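Local structure of arylsulfatase (Pseudoalteromonas sp. MB47, 7AJ0) at residues Lys442-Ala447 / Ser456-Ile461; Thr348-Val353 / Val421-Arg426; Gln314-Leu319 / Tyr360-Ile365. The protein probably removes sulfate groups from the algal polysaccharide fucoidan as an exo-acting, calcium-binding sulfatase that assembles into a hexamer. All coordinates share one frame; numbering follows the deposited sequence.

Interaction 1. Residues Lys442-Ala447 / Ser456-Ile461; sequences KVFNTA and SFLLDI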
ATOM      1  N   LYS A 442      17.984   1.518 -11.241  1.00 24.41           N
ATOM      2  CA  LYS A 442      17.715   1.259  -9.832  1.00 24.56           C
ATOM      3  C   LYS A 442      16.812   2.375  -9.330  1.00 24.18           C
ATOM      4  O   LYS A 442      16.984   3.538  -9.709  1.00 23.77           O
ATOM      5  CB  LYS A 442      19.004   1.178  -9.015  1.00 24.72           C
ATOM      6  CG  LYS A 442      19.829  -0.072  -9.315  1.00 25.32           C
ATOM      7  CD  LYS A 442      21.128  -0.106  -8.524  1.00 30.24           C
ATOM      8  CE  LYS A 442      21.908  -1.386  -8.804  1.00 26.05           C
ATOM      9  NZ  LYS A 442      23.178  -1.440  -8.026  1.00 45.30           N
ATOM     10  N   VAL A 443      15.850   2.018  -8.483  1.00 24.35           N
ATOM     11  CA  VAL A 443      14.754   2.906  -8.115  1.00 24.09           C
ATOM     12  C   VAL A 443      14.709   3.058  -6.602  1.00 24.20           C
ATOM     13  O   VAL A 443      14.754   2.064  -5.870  1.00 24.63           O
ATOM     14  CB  VAL A 443      13.409   2.374  -8.647  1.00 24.28           C
ATOM     15  CG1 VAL A 443      12.239   3.042  -7.939  1.00 24.18           C
ATOM     16  CG2 VAL A 443      13.326   2.587 -10.150  1.00 24.11           C
ATOM     17  N   PHE A 444      14.612   4.304  -6.142  1.00 23.85           N
ATOM     18  CA  PHE A 444      14.379   4.581  -4.733  1.00 23.96           C
ATOM     19  C   PHE A 444      12.894   4.433  -4.424  1.00 24.11           C
ATOM     20  O   PHE A 444      12.045   4.990  -5.128  1.00 25.09           O
ATOM     21  CB  PHE A 444      14.848   5.989  -4.375  1.00 23.58           C
ATOM     22  CG  PHE A 444      16.340   6.147  -4.356  1.00 23.53           C
ATOM     23  CD1 PHE A 444      17.035   6.442  -5.516  1.00 23.29           C
ATOM     24  CD2 PHE A 444      17.048   6.015  -3.173  1.00 23.77           C
ATOM     25  CE1 PHE A 444      18.406   6.595  -5.499  1.00 23.30           C
ATOM     26  CE2 PHE A 444      18.421   6.168  -3.151  1.00 23.79           C
ATOM     27  CZ  PHE A 444      19.099   6.457  -4.315  1.00 23.55           C
ATOM     28  N   ASN A 445      12.580   3.682  -3.374  1.00 24.54           N
ATOM     29  CA  ASN A 445      11.204   3.442  -2.956  1.00 24.80           C
ATOM     30  C   ASN A 445      11.073   3.884  -1.506  1.00 24.94           C
ATOM     31  O   ASN A 445      11.815   3.410  -0.642  1.00 25.24           O
ATOM     32  CB  ASN A 445      10.833   1.969  -3.130  1.00 34.13           C
ATOM     33  CG  ASN A 445       9.338   1.756  -3.229  1.00 35.94           C
ATOM     34  OD1 ASN A 445       8.690   2.235  -4.160  1.00 43.52           O
ATOM     35  ND2 ASN A 445       8.785   1.023  -2.272  1.00 41.97           N
ATOM     36  N   THR A 446      10.138   4.794  -1.245  1.00 28.64           N
ATOM     37  CA  THR A 446      10.039   5.471   0.040  1.00 24.89           C
ATOM     38  C   THR A 446       8.884   4.901   0.853  1.00 25.40           C
ATOM     39  O   THR A 446       7.749   4.834   0.369  1.00 26.40           O
ATOM     40  CB  THR A 446       9.851   6.977  -0.165  1.00 24.43           C
ATOM     41  OG1 THR A 446      10.871   7.471  -1.042  1.00 24.00           O
ATOM     42  CG2 THR A 446       9.924   7.710   1.166  1.00 24.54           C
ATOM     43  N   ALA A 447       9.177   4.514   2.095  1.00 25.79           N
ATOM     44  CA  ALA A 447       8.206   3.835   2.944  1.00 32.24           C
ATOM     45  C   ALA A 447       7.357   4.788   3.773  1.00 26.44           C
ATOM     46  O   ALA A 447       6.229   4.436   4.138  1.00 29.31           O
ATOM     47  CB  ALA A 447       8.925   2.858   3.881  1.00 26.89           C
ATOM     48  N   SER A 456      13.928   4.834   3.017  1.00 25.57           N
ATOM     49  CA  SER A 456      13.830   4.411   1.630  1.00 25.52           C
ATOM     50  C   SER A 456      14.617   3.130   1.397  1.00 25.69           C
ATOM     51  O   SER A 456      15.478   2.745   2.192  1.00 26.04           O
ATOM     52  CB  SER A 456      14.345   5.502   0.675  1.00 26.02           C
ATOM     53  OG  SER A 456      13.388   6.531   0.515  1.00 32.07           O
ATOM     54  N   PHE A 457      14.287   2.470   0.288  1.00 28.42           N
ATOM     55  CA  PHE A 457      15.042   1.347  -0.236  1.00 25.93           C
ATOM     56  C   PHE A 457      15.608   1.722  -1.602  1.00 25.48           C
ATOM     57  O   PHE A 457      15.079   2.597  -2.293  1.00 25.02           O
ATOM     58  CB  PHE A 457      14.176   0.092  -0.398  1.00 26.39           C
ATOM     59  CG  PHE A 457      13.250  -0.170   0.750  1.00 26.80           C
ATOM     60  CD1 PHE A 457      13.720  -0.734   1.924  1.00 27.34           C
ATOM     61  CD2 PHE A 457      11.901   0.119   0.645  1.00 26.73           C
ATOM     62  CE1 PHE A 457      12.863  -0.987   2.980  1.00 27.78           C
ATOM     63  CE2 PHE A 457      11.039  -0.134   1.697  1.00 32.25           C
ATOM     64  CZ  PHE A 457      11.522  -0.689   2.865  1.00 27.69           C
ATOM     65  N   LEU A 458      16.681   1.044  -1.994  1.00 25.67           N
ATOM     66  CA  LEU A 458      17.203   1.112  -3.358  1.00 25.40           C
ATOM     67  C   LEU A 458      17.016  -0.272  -3.968  1.00 25.82           C
ATOM     68  O   LEU A 458      17.682  -1.232  -3.562  1.00 26.32           O
ATOM     69  CB  LEU A 458      18.662   1.545  -3.385  1.00 25.31           C
ATOM     70  CG  LEU A 458      19.201   1.886  -4.778  1.00 24.98           C
ATOM     71  CD1 LEU A 458      18.363   2.972  -5.438  1.00 24.44           C
ATOM     72  CD2 LEU A 458      20.656   2.318  -4.709  1.00 24.97           C
ATOM     73  N   LEU A 459      16.114  -0.373  -4.938  1.00 25.68           N
ATOM     74  CA  LEU A 459      15.638  -1.649  -5.443  1.00 26.12           C
ATOM     75  C   LEU A 459      16.065  -1.848  -6.888  1.00 26.01           C
ATOM     76  O   LEU A 459      16.116  -0.895  -7.671  1.00 25.53           O
ATOM     77  CB  LEU A 459      14.112  -1.728  -5.335  1.00 26.18           C
ATOM     78  CG  LEU A 459      13.565  -1.419  -3.941  1.00 26.30           C
ATOM     79  CD1 LEU A 459      12.049  -1.483  -3.916  1.00 26.40           C
ATOM     80  CD2 LEU A 459      14.159  -2.377  -2.918  1.00 26.88           C
ATOM     81  N   ASP A 460      16.379  -3.094  -7.228  1.00 26.52           N
ATOM     82  CA  ASP A 460      16.665  -3.450  -8.609  1.00 26.54           C
ATOM     83  C   ASP A 460      15.370  -3.501  -9.410  1.00 26.47           C
ATOM     84  O   ASP A 460      14.325  -3.919  -8.904  1.00 29.66           O
ATOM     85  CB  ASP A 460      17.373  -4.800  -8.677  1.00 27.18           C
ATOM     86  CG  ASP A 460      18.775  -4.751  -8.109  1.00 37.44           C
ATOM     87  OD1 ASP A 460      19.422  -3.687  -8.216  1.00 48.12           O
ATOM     88  OD2 ASP A 460      19.231  -5.778  -7.559  1.00 48.18           O
ATOM     89  N   ILE A 461      15.445  -3.078 -10.670  1.00 26.20           N
ATOM     90  CA  ILE A 461      14.279  -3.082 -11.543  1.00 26.18           C
ATOM     91  C   ILE A 461      14.016  -4.504 -12.019  1.00 26.80           C
ATOM     92  O   ILE A 461      14.837  -5.406 -11.810  1.00 27.20           O
ATOM     93  CB  ILE A 461      14.459  -2.118 -12.732  1.00 25.74           C
ATOM     94  CG1 ILE A 461      15.765  -2.382 -13.482  1.00 28.46           C
ATOM     95  CG2 ILE A 461      14.418  -0.672 -12.238  1.00 25.17           C
ATOM     96  CD1 ILE A 461      15.608  -3.253 -14.703  1.00 26.20           C
TER
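Val443 and Asn445 face Leu459 and Phe457 as the hydrogen-bonded pairs of a beta hairpin, its two strand segments running antiparallel at 154°. Four backbone bonds join them: Val443 N donates to Leu459 O at 3.0 Å, Leu459 N returns to Val443 O at 2.9 Å, and Asn445 and Phe457 exchange a second such pair.

The apolar contacts fall on both faces. On the face of Lys442, Phe444 and Thr446, a CH-pi contact brings Leu458 CD1 over the centre of the Phe444 ring, 3.6 Å from its centroid and 9° off the normal. Leu458 gets there because its CG is anti to the backbone N (chi1 -169°), which carries the methyl across the strand gap. The ring also packs on Thr348. Replacing Phe444 by an alanine would probably strip Leu458 CD1 of its aromatic seat and open a gap toward Thr348. On the other face Leu459 CD1 lies 3.7 Å from Asn445 CB; there Leu459 also packs on Leu459 of a second subunit and Phe457 of a third, so the hairpin takes part in the hexamer interface.

Among the polar side chains, Lys442 and Asp460 run side by side, but NZ and OD1 stay 4.4 Å apart, beyond a salt bridge. At the turn end, Ser456 OG bonds to Asn452 O and accepts from Thr446 OG1 at 3.1 Å.

Interaction 2. Residues Thr348-Val353 / Val421-Arg426; sequences TWEGGV and VYMWSR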
ATOM      1  N   THR A 348      17.520   9.657  -6.741  1.00 22.35           N
ATOM      2  CA  THR A 348      17.699  10.037  -8.134  1.00 22.15           C
ATOM      3  C   THR A 348      16.371  10.175  -8.870  1.00 22.06           C
ATOM      4  O   THR A 348      16.340  10.088 -10.102  1.00 22.02           O
ATOM      5  CB  THR A 348      18.607   9.037  -8.849  1.00 22.36           C
ATOM      6  OG1 THR A 348      18.201   7.702  -8.532  1.00 22.69           O
ATOM      7  CG2 THR A 348      20.055   9.254  -8.430  1.00 22.43           C
ATOM      8  N   TRP A 349      15.274  10.364  -8.142  1.00 22.08           N
ATOM      9  CA  TRP A 349      14.094  10.948  -8.758  1.00 21.97           C
ATOM     10  C   TRP A 349      14.427  12.372  -9.199  1.00 21.68           C
ATOM     11  O   TRP A 349      15.398  12.980  -8.741  1.00 21.57           O
ATOM     12  CB  TRP A 349      12.912  10.960  -7.794  1.00 22.10           C
ATOM     13  CG  TRP A 349      12.389   9.603  -7.434  1.00 22.45           C
ATOM     14  CD1 TRP A 349      12.377   9.035  -6.195  1.00 22.69           C
ATOM     15  CD2 TRP A 349      11.802   8.644  -8.321  1.00 22.64           C
ATOM     16  NE1 TRP A 349      11.815   7.783  -6.252  1.00 23.02           N
ATOM     17  CE2 TRP A 349      11.455   7.519  -7.547  1.00 23.00           C
ATOM     18  CE3 TRP A 349      11.535   8.627  -9.692  1.00 22.60           C
ATOM     19  CZ2 TRP A 349      10.859   6.388  -8.100  1.00 23.31           C
ATOM     20  CZ3 TRP A 349      10.943   7.507 -10.238  1.00 22.90           C
ATOM     21  CH2 TRP A 349      10.611   6.402  -9.444  1.00 23.25           C
ATOM     22  N   GLU A 350      13.611  12.910 -10.102  1.00 21.61           N
ATOM     23  CA  GLU A 350      13.874  14.260 -10.589  1.00 21.40           C
ATOM     24  C   GLU A 350      13.878  15.271  -9.449  1.00 21.31           C
ATOM     25  O   GLU A 350      14.626  16.255  -9.497  1.00 21.16           O
ATOM     26  CB  GLU A 350      12.846  14.640 -11.650  1.00 21.43           C
ATOM     27  CG  GLU A 350      12.994  13.842 -12.933  1.00 21.53           C
ATOM     28  CD  GLU A 350      14.295  14.140 -13.645  1.00 23.76           C
ATOM     29  OE1 GLU A 350      14.510  15.316 -14.008  1.00 37.78           O
ATOM     30  OE2 GLU A 350      15.109  13.207 -13.829  1.00 21.52           O
ATOM     31  N   GLY A 351      13.074  15.036  -8.409  1.00 21.43           N
ATOM     32  CA  GLY A 351      13.048  15.952  -7.284  1.00 21.40           C
ATOM     33  C   GLY A 351      14.394  16.122  -6.610  1.00 21.35           C
ATOM     34  O   GLY A 351      14.667  17.165  -6.011  1.00 21.29           O
ATOM     35  N   GLY A 352      15.254  15.114  -6.700  1.00 21.42           N
ATOM     36  CA  GLY A 352      16.531  15.166  -6.023  1.00 21.46           C
ATOM     37  C   GLY A 352      17.652  15.795  -6.823  1.00 21.32           C
ATOM     38  O   GLY A 352      18.587  16.356  -6.242  1.00 21.34           O
ATOM     39  N   VAL A 353      17.567  15.724  -8.154  1.00 21.23           N
ATOM     40  CA  VAL A 353      18.693  16.085  -9.004  1.00 21.17           C
ATOM     41  C   VAL A 353      18.362  17.212  -9.972  1.00 21.02           C
ATOM     42  O   VAL A 353      19.259  17.937 -10.414  1.00 20.99           O
ATOM     43  CB  VAL A 353      19.195  14.845  -9.778  1.00 21.31           C
ATOM     44  CG1 VAL A 353      19.818  13.839  -8.824  1.00 21.52           C
ATOM     45  CG2 VAL A 353      18.053  14.209 -10.559  1.00 21.33           C
ATOM     46  N   VAL A 421      22.861  12.831 -19.132  1.00 22.33           N
ATOM     47  CA  VAL A 421      23.162  13.052 -17.724  1.00 22.17           C
ATOM     48  C   VAL A 421      23.159  11.693 -17.043  1.00 22.32           C
ATOM     49  O   VAL A 421      22.195  10.929 -17.177  1.00 22.35           O
ATOM     50  CB  VAL A 421      22.149  14.001 -17.061  1.00 21.86           C
ATOM     51  CG1 VAL A 421      22.417  14.106 -15.565  1.00 21.75           C
ATOM     52  CG2 VAL A 421      22.210  15.373 -17.709  1.00 21.77           C
ATOM     53  N   TYR A 422      24.238  11.384 -16.332  1.00 22.47           N
ATOM     54  CA  TYR A 422      24.371  10.122 -15.616  1.00 22.69           C
ATOM     55  C   TYR A 422      24.175  10.367 -14.128  1.00 22.54           C
ATOM     56  O   TYR A 422      24.797  11.265 -13.550  1.00 26.72           O
ATOM     57  CB  TYR A 422      25.735   9.489 -15.881  1.00 23.07           C
ATOM     58  CG  TYR A 422      25.941   9.152 -17.335  1.00 23.28           C
ATOM     59  CD1 TYR A 422      25.411   7.991 -17.880  1.00 23.50           C
ATOM     60  CD2 TYR A 422      26.654  10.001 -18.169  1.00 23.32           C
ATOM     61  CE1 TYR A 422      25.588   7.685 -19.210  1.00 23.74           C
ATOM     62  CE2 TYR A 422      26.842   9.700 -19.498  1.00 23.57           C
ATOM     63  CZ  TYR A 422      26.306   8.542 -20.015  1.00 23.78           C
ATOM     64  OH  TYR A 422      26.486   8.236 -21.344  1.00 28.71           O
ATOM     65  N   MET A 423      23.319   9.562 -13.513  1.00 22.57           N
ATOM     66  CA  MET A 423      22.880   9.763 -12.140  1.00 22.46           C
ATOM     67  C   MET A 423      23.386   8.621 -11.277  1.00 22.81           C
ATOM     68  O   MET A 423      23.210   7.448 -11.623  1.00 23.07           O
ATOM     69  CB  MET A 423      21.357   9.865 -12.099  1.00 22.26           C
ATOM     70  CG  MET A 423      20.813  10.605 -13.316  1.00 22.07           C
ATOM     71  SD  MET A 423      19.287  11.499 -13.041  1.00 69.43           S
ATOM     72  CE  MET A 423      19.160  12.376 -14.594  1.00 36.70           C
ATOM     73  N   TRP A 424      24.032   8.972 -10.167  1.00 22.86           N
ATOM     74  CA  TRP A 424      24.616   8.006  -9.254  1.00 23.25           C
ATOM     75  C   TRP A 424      24.145   8.280  -7.834  1.00 23.22           C
ATOM     76  O   TRP A 424      23.983   9.437  -7.434  1.00 22.95           O
ATOM     77  CB  TRP A 424      26.148   8.061  -9.277  1.00 23.53           C
ATOM     78  CG  TRP A 424      26.771   7.538 -10.521  1.00 23.73           C
ATOM     79  CD1 TRP A 424      26.805   8.151 -11.736  1.00 23.53           C
ATOM     80  CD2 TRP A 424      27.471   6.298 -10.676  1.00 24.23           C
ATOM     81  NE1 TRP A 424      27.478   7.369 -12.643  1.00 23.87           N
ATOM     82  CE2 TRP A 424      27.894   6.224 -12.016  1.00 24.30           C
ATOM     83  CE3 TRP A 424      27.775   5.241  -9.812  1.00 24.67           C
ATOM     84  CZ2 TRP A 424      28.604   5.133 -12.516  1.00 24.79           C
ATOM     85  CZ3 TRP A 424      28.481   4.159 -10.310  1.00 25.16           C
ATOM     86  CH2 TRP A 424      28.891   4.116 -11.648  1.00 25.21           C
ATOM     87  N   SER A 425      23.936   7.210  -7.078  1.00 23.54           N
ATOM     88  CA  SER A 425      23.747   7.271  -5.629  1.00 23.67           C
ATOM     89  C   SER A 425      25.048   6.738  -5.027  1.00 24.14           C
ATOM     90  O   SER A 425      25.220   5.529  -4.851  1.00 24.56           O
ATOM     91  CB  SER A 425      22.537   6.468  -5.182  1.00 23.78           C
ATOM     92  OG  SER A 425      22.388   6.528  -3.774  1.00 23.96           O
ATOM     93  N   ARG A 426      25.975   7.650  -4.734  1.00 24.11           N
ATOM     94  CA  ARG A 426      27.314   7.277  -4.281  1.00 29.04           C
ATOM     95  C   ARG A 426      27.942   6.304  -5.272  1.00 24.88           C
ATOM     96  O   ARG A 426      28.235   6.688  -6.409  1.00 24.68           O
ATOM     97  CB  ARG A 426      27.251   6.708  -2.865  1.00 32.15           C
ATOM     98  CG  ARG A 426      26.697   7.719  -1.868  1.00 26.61           C
ATOM     99  CD  ARG A 426      27.268   7.555  -0.471  1.00 33.89           C
ATOM    100  NE  ARG A 426      27.083   8.776   0.313  1.00 45.60           N
ATOM    101  CZ  ARG A 426      25.971   9.087   0.974  1.00 46.84           C
ATOM    102  NH1 ARG A 426      25.900  10.224   1.656  1.00 48.51           N
ATOM    103  NH2 ARG A 426      24.932   8.262   0.958  1.00 33.74           N
TER
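The flat carboxylate of Glu350 meets the S-methyl of Met423, CE lying 4.2 Å from OE2, while Tyr97 OH bonds to OE1 and Lys438 forms a salt bridge with OE2. The two indoles serve other neighbours: Trp349 makes a cation-pi contact with Arg342, and Trp424 meets Phe429 edge-to-face. The motif is a short helix, 350-353, with Trp349 at its N-cap, set against strand 420-425, an outermost strand of a four-stranded antiparallel sheet. As in other sulfatases, such a sheet belongs to the smaller C-terminal part of the fold, so the contact joins that part to the alkaline-phosphatase-like alpha/beta core.

On the strand side Met423 carries most of the contact and touches three residues at successive points along its chain. Its CB lies 3.9 Å from Thr348 CG2, and SD meets Val353 CG2 at 3.9 Å. Beyond CG the chain is extended, which takes the sulfur and terminal methyl past Thr348 to the helix. Thr348 turns its methyl to the strand and, with OG1 set between the backbone N and the carbonyl carbon (chi1 46°), sends the hydroxyl to Thr430 OG1. The same methyl approaches Trp424 O at 4.1 Å.

No hydrogen bond links the two segments; their junction is buried and rests on van der Waals contacts round a thioether, with the Val353 side chain about 11 Å from the bound calcium ion. Within the helical turn, Gly352 N donates to Trp349 O at 3.0 Å.

Interaction 3. Residues Gln314-Leu319 / Tyr360-Ile365; sequences QLENTL and YWKGMI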
ATOM      1  N   GLN A 314      31.473  46.081 -12.882  1.00 27.67           N
ATOM      2  CA  GLN A 314      31.956  44.768 -13.288  1.00 35.25           C
ATOM      3  C   GLN A 314      30.847  43.826 -13.747  1.00 26.71           C
ATOM      4  O   GLN A 314      31.105  42.630 -13.926  1.00 26.35           O
ATOM      5  CB  GLN A 314      32.729  44.113 -12.135  1.00 27.18           C
ATOM      6  CG  GLN A 314      34.060  44.767 -11.829  1.00 27.81           C
ATOM      7  CD  GLN A 314      35.075  44.564 -12.937  1.00 37.47           C
ATOM      8  OE1 GLN A 314      35.274  43.447 -13.420  1.00 32.66           O
ATOM      9  NE2 GLN A 314      35.724  45.647 -13.348  1.00 45.86           N
ATOM     10  N   LEU A 315      29.623  44.321 -13.947  1.00 26.64           N
ATOM     11  CA  LEU A 315      28.546  43.428 -14.363  1.00 26.12           C
ATOM     12  C   LEU A 315      28.764  42.928 -15.787  1.00 26.15           C
ATOM     13  O   LEU A 315      28.476  41.766 -16.097  1.00 27.96           O
ATOM     14  CB  LEU A 315      27.193  44.123 -14.253  1.00 26.14           C
ATOM     15  CG  LEU A 315      26.347  43.837 -13.012  1.00 25.78           C
ATOM     16  CD1 LEU A 315      24.964  44.464 -13.177  1.00 25.86           C
ATOM     17  CD2 LEU A 315      26.220  42.348 -12.727  1.00 25.19           C
ATOM     18  N   GLU A 316      29.272  43.791 -16.671  1.00 26.69           N
ATOM     19  CA  GLU A 316      29.475  43.389 -18.057  1.00 26.80           C
ATOM     20  C   GLU A 316      30.558  42.330 -18.201  1.00 26.67           C
ATOM     21  O   GLU A 316      30.612  41.654 -19.234  1.00 26.63           O
ATOM     22  CB  GLU A 316      29.835  44.607 -18.914  1.00 27.61           C
ATOM     23  CG  GLU A 316      28.662  45.529 -19.214  1.00 32.40           C
ATOM     24  CD  GLU A 316      28.308  46.442 -18.051  1.00 42.62           C
ATOM     25  OE1 GLU A 316      29.156  46.629 -17.152  1.00 48.93           O
ATOM     26  OE2 GLU A 316      27.177  46.976 -18.044  1.00 39.86           O
ATOM     27  N   ASN A 317      31.418  42.171 -17.197  1.00 26.66           N
ATOM     28  CA  ASN A 317      32.544  41.249 -17.272  1.00 26.65           C
ATOM     29  C   ASN A 317      32.419  40.117 -16.260  1.00 26.11           C
ATOM     30  O   ASN A 317      33.419  39.471 -15.928  1.00 26.16           O
ATOM     31  CB  ASN A 317      33.855  42.008 -17.060  1.00 27.25           C
ATOM     32  CG  ASN A 317      35.054  41.266 -17.608  1.00 27.46           C
ATOM     33  OD1 ASN A 317      34.970  40.596 -18.640  1.00 27.38           O
ATOM     34  ND2 ASN A 317      36.184  41.380 -16.920  1.00 27.78           N
ATOM     35  N   THR A 318      31.212  39.861 -15.762  1.00 25.65           N
ATOM     36  CA  THR A 318      30.993  38.866 -14.723  1.00 25.19           C
ATOM     37  C   THR A 318      29.870  37.933 -15.143  1.00 24.70           C
ATOM     38  O   THR A 318      28.735  38.374 -15.351  1.00 24.60           O
ATOM     39  CB  THR A 318      30.656  39.530 -13.382  1.00 25.18           C
ATOM     40  OG1 THR A 318      31.710  40.425 -13.008  1.00 25.70           O
ATOM     41  CG2 THR A 318      30.477  38.477 -12.299  1.00 33.47           C
ATOM     42  N   LEU A 319      30.190  36.650 -15.271  1.00 24.44           N
ATOM     43  CA  LEU A 319      29.177  35.618 -15.442  1.00 23.98           C
ATOM     44  C   LEU A 319      28.619  35.254 -14.071  1.00 30.74           C
ATOM     45  O   LEU A 319      29.375  34.868 -13.173  1.00 23.66           O
ATOM     46  CB  LEU A 319      29.780  34.399 -16.130  1.00 23.92           C
ATOM     47  CG  LEU A 319      28.941  33.123 -16.175  1.00 23.47           C
ATOM     48  CD1 LEU A 319      27.625  33.360 -16.900  1.00 25.03           C
ATOM     49  CD2 LEU A 319      29.741  32.004 -16.834  1.00 23.52           C
ATOM     50  N   TYR A 360      23.269  34.575 -15.863  1.00 22.87           N
ATOM     51  CA  TYR A 360      23.101  35.996 -16.143  1.00 23.23           C
ATOM     52  C   TYR A 360      24.455  36.590 -16.500  1.00 23.57           C
ATOM     53  O   TYR A 360      25.433  36.391 -15.772  1.00 23.55           O
ATOM     54  CB  TYR A 360      22.497  36.729 -14.940  1.00 23.24           C
ATOM     55  CG  TYR A 360      22.415  38.228 -15.111  1.00 23.67           C
ATOM     56  CD1 TYR A 360      21.325  38.816 -15.736  1.00 23.86           C
ATOM     57  CD2 TYR A 360      23.428  39.057 -14.644  1.00 23.95           C
ATOM     58  CE1 TYR A 360      21.245  40.184 -15.895  1.00 24.31           C
ATOM     59  CE2 TYR A 360      23.359  40.427 -14.799  1.00 24.39           C
ATOM     60  CZ  TYR A 360      22.265  40.986 -15.426  1.00 24.58           C
ATOM     61  OH  TYR A 360      22.188  42.350 -15.584  1.00 25.08           O
ATOM     62  N   TRP A 361      24.512  37.314 -17.618  1.00 23.94           N
ATOM     63  CA  TRP A 361      25.750  37.967 -18.047  1.00 24.35           C
ATOM     64  C   TRP A 361      25.355  39.203 -18.851  1.00 24.81           C
ATOM     65  O   TRP A 361      24.988  39.094 -20.025  1.00 24.95           O
ATOM     66  CB  TRP A 361      26.625  37.018 -18.854  1.00 24.34           C
ATOM     67  CG  TRP A 361      28.070  37.449 -18.953  1.00 24.73           C
ATOM     68  CD1 TRP A 361      28.575  38.695 -18.714  1.00 25.14           C
ATOM     69  CD2 TRP A 361      29.187  36.628 -19.318  1.00 24.79           C
ATOM     70  NE1 TRP A 361      29.934  38.702 -18.909  1.00 25.46           N
ATOM     71  CE2 TRP A 361      30.337  37.445 -19.277  1.00 25.25           C
ATOM     72  CE3 TRP A 361      29.329  35.283 -19.674  1.00 24.54           C
ATOM     73  CZ2 TRP A 361      31.608  36.960 -19.581  1.00 25.49           C
ATOM     74  CZ3 TRP A 361      30.593  34.803 -19.973  1.00 24.77           C
ATOM     75  CH2 TRP A 361      31.716  35.640 -19.926  1.00 25.25           C
ATOM     76  N   LYS A 362      25.439  40.369 -18.210  1.00 25.08           N
ATOM     77  CA  LYS A 362      25.021  41.635 -18.801  1.00 25.65           C
ATOM     78  C   LYS A 362      25.721  41.906 -20.124  1.00 26.02           C
ATOM     79  O   LYS A 362      26.937  42.113 -20.158  1.00 26.93           O
ATOM     80  CB  LYS A 362      25.295  42.771 -17.806  1.00 29.45           C
ATOM     81  CG  LYS A 362      25.030  44.179 -18.315  1.00 26.45           C
ATOM     82  CD  LYS A 362      23.556  44.526 -18.301  1.00 26.45           C
ATOM     83  CE  LYS A 362      23.354  46.027 -18.107  1.00 35.25           C
ATOM     84  NZ  LYS A 362      23.816  46.474 -16.760  1.00 45.27           N
ATOM     85  N   GLY A 363      24.956  41.919 -21.217  1.00 26.18           N
ATOM     86  CA  GLY A 363      25.489  42.205 -22.529  1.00 26.67           C
ATOM     87  C   GLY A 363      26.030  41.009 -23.282  1.00 26.49           C
ATOM     88  O   GLY A 363      26.361  41.143 -24.470  1.00 31.14           O
ATOM     89  N   MET A 364      26.142  39.852 -22.634  1.00 26.00           N
ATOM     90  CA  MET A 364      26.597  38.623 -23.267  1.00 25.77           C
ATOM     91  C   MET A 364      25.468  37.624 -23.458  1.00 25.36           C
ATOM     92  O   MET A 364      25.345  37.017 -24.527  1.00 25.46           O
ATOM     93  CB  MET A 364      27.706  37.975 -22.425  1.00 25.54           C
ATOM     94  CG  MET A 364      29.008  38.748 -22.375  1.00 26.00           C
ATOM     95  SD  MET A 364      30.089  38.386 -23.765  1.00 33.96           S
ATOM     96  CE  MET A 364      29.748  39.779 -24.831  1.00 43.53           C
ATOM     97  N   ILE A 365      24.647  37.430 -22.429  1.00 24.95           N
ATOM     98  CA  ILE A 365      23.527  36.499 -22.460  1.00 24.58           C
ATOM     99  C   ILE A 365      22.257  37.318 -22.622  1.00 24.76           C
ATOM    100  O   ILE A 365      21.938  38.160 -21.773  1.00 24.79           O
ATOM    101  CB  ILE A 365      23.481  35.629 -21.192  1.00 24.05           C
ATOM    102  CG1 ILE A 365      24.706  34.704 -21.151  1.00 24.20           C
ATOM    103  CG2 ILE A 365      22.183  34.835 -21.133  1.00 23.74           C
ATOM    104  CD1 ILE A 365      24.793  33.813 -19.923  1.00 23.49           C
TER
HETATM  105  O   HOH W   1      26.344  40.087 -15.521  1.00 22.07           O
HETATM  106  O   HOH W   2      29.060  42.246 -21.602  1.00 22.07           O
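Trp361 forms the centre of this contact, its NE1 donating to Glu316 O at 3.0 Å. The bond is bent, 141° at the hydrogen, and the nitrogen sits well above the carbonyl plane. With CG anti to the backbone N (chi1 -162°), the indole reaches back over the start of strand 318-324. Leu319 CB rests on one of its faces in a CH-pi contact, 4.0 Å from the centroid of the six-membered ring and 22° off the normal; Met364 CG covers the opposite face. Leu315 CD2 comes to the edge of the Tyr360 ring, 4.0 Å from CE2. Glu316 and Lys362 lie alongside each other, and OE2 and NZ make a long salt bridge of 3.6 Å.

Two waters fill in between the backbones. One accepts from Lys362 N and donates to Leu315 O at 2.8 Å; the other donates to both Glu316 O and Lys362 O.

Farther out, Trp361 O accepts from Met364 N and Ile365 N, which fixes the turn behind the indole. Leu44 of helix 31-48 and Leu387 of helix 377-387 pack against the tryptophan, and backbone bonds to Asn53 tie Leu319 into the central sheet and hold Asn317 just before its strand.

Where strand 318-324 begins and its antiparallel neighbour 354-360 ends, direct backbone pairing thus gives way to indole and water bridges, with Glu316 O gripped by both an N-H and a water.

In the fold
From the N terminus, residues 314-319 come first, leading into strand 318-324 of the central sheet. Interaction 3 closes the loop that runs from there to 360-365, a loop that includes the calcium ligands Asp325 and Asn326. Segment 348-353 lies within this loop, but its partner 421-426 comes after it, so interaction 2 closes a longer loop of 67 residues that crosses the first and ties the core to the C-terminal sheet. Interaction 1 comes later in series, a local hairpin closing only eight intervening residues. It touches interaction 2 directly, with Phe444 wedged against Thr348 and Ser425, whereas interaction 3 lies on the opposite side of the chain's centre, its own centre about 43 Å from that of interaction 1.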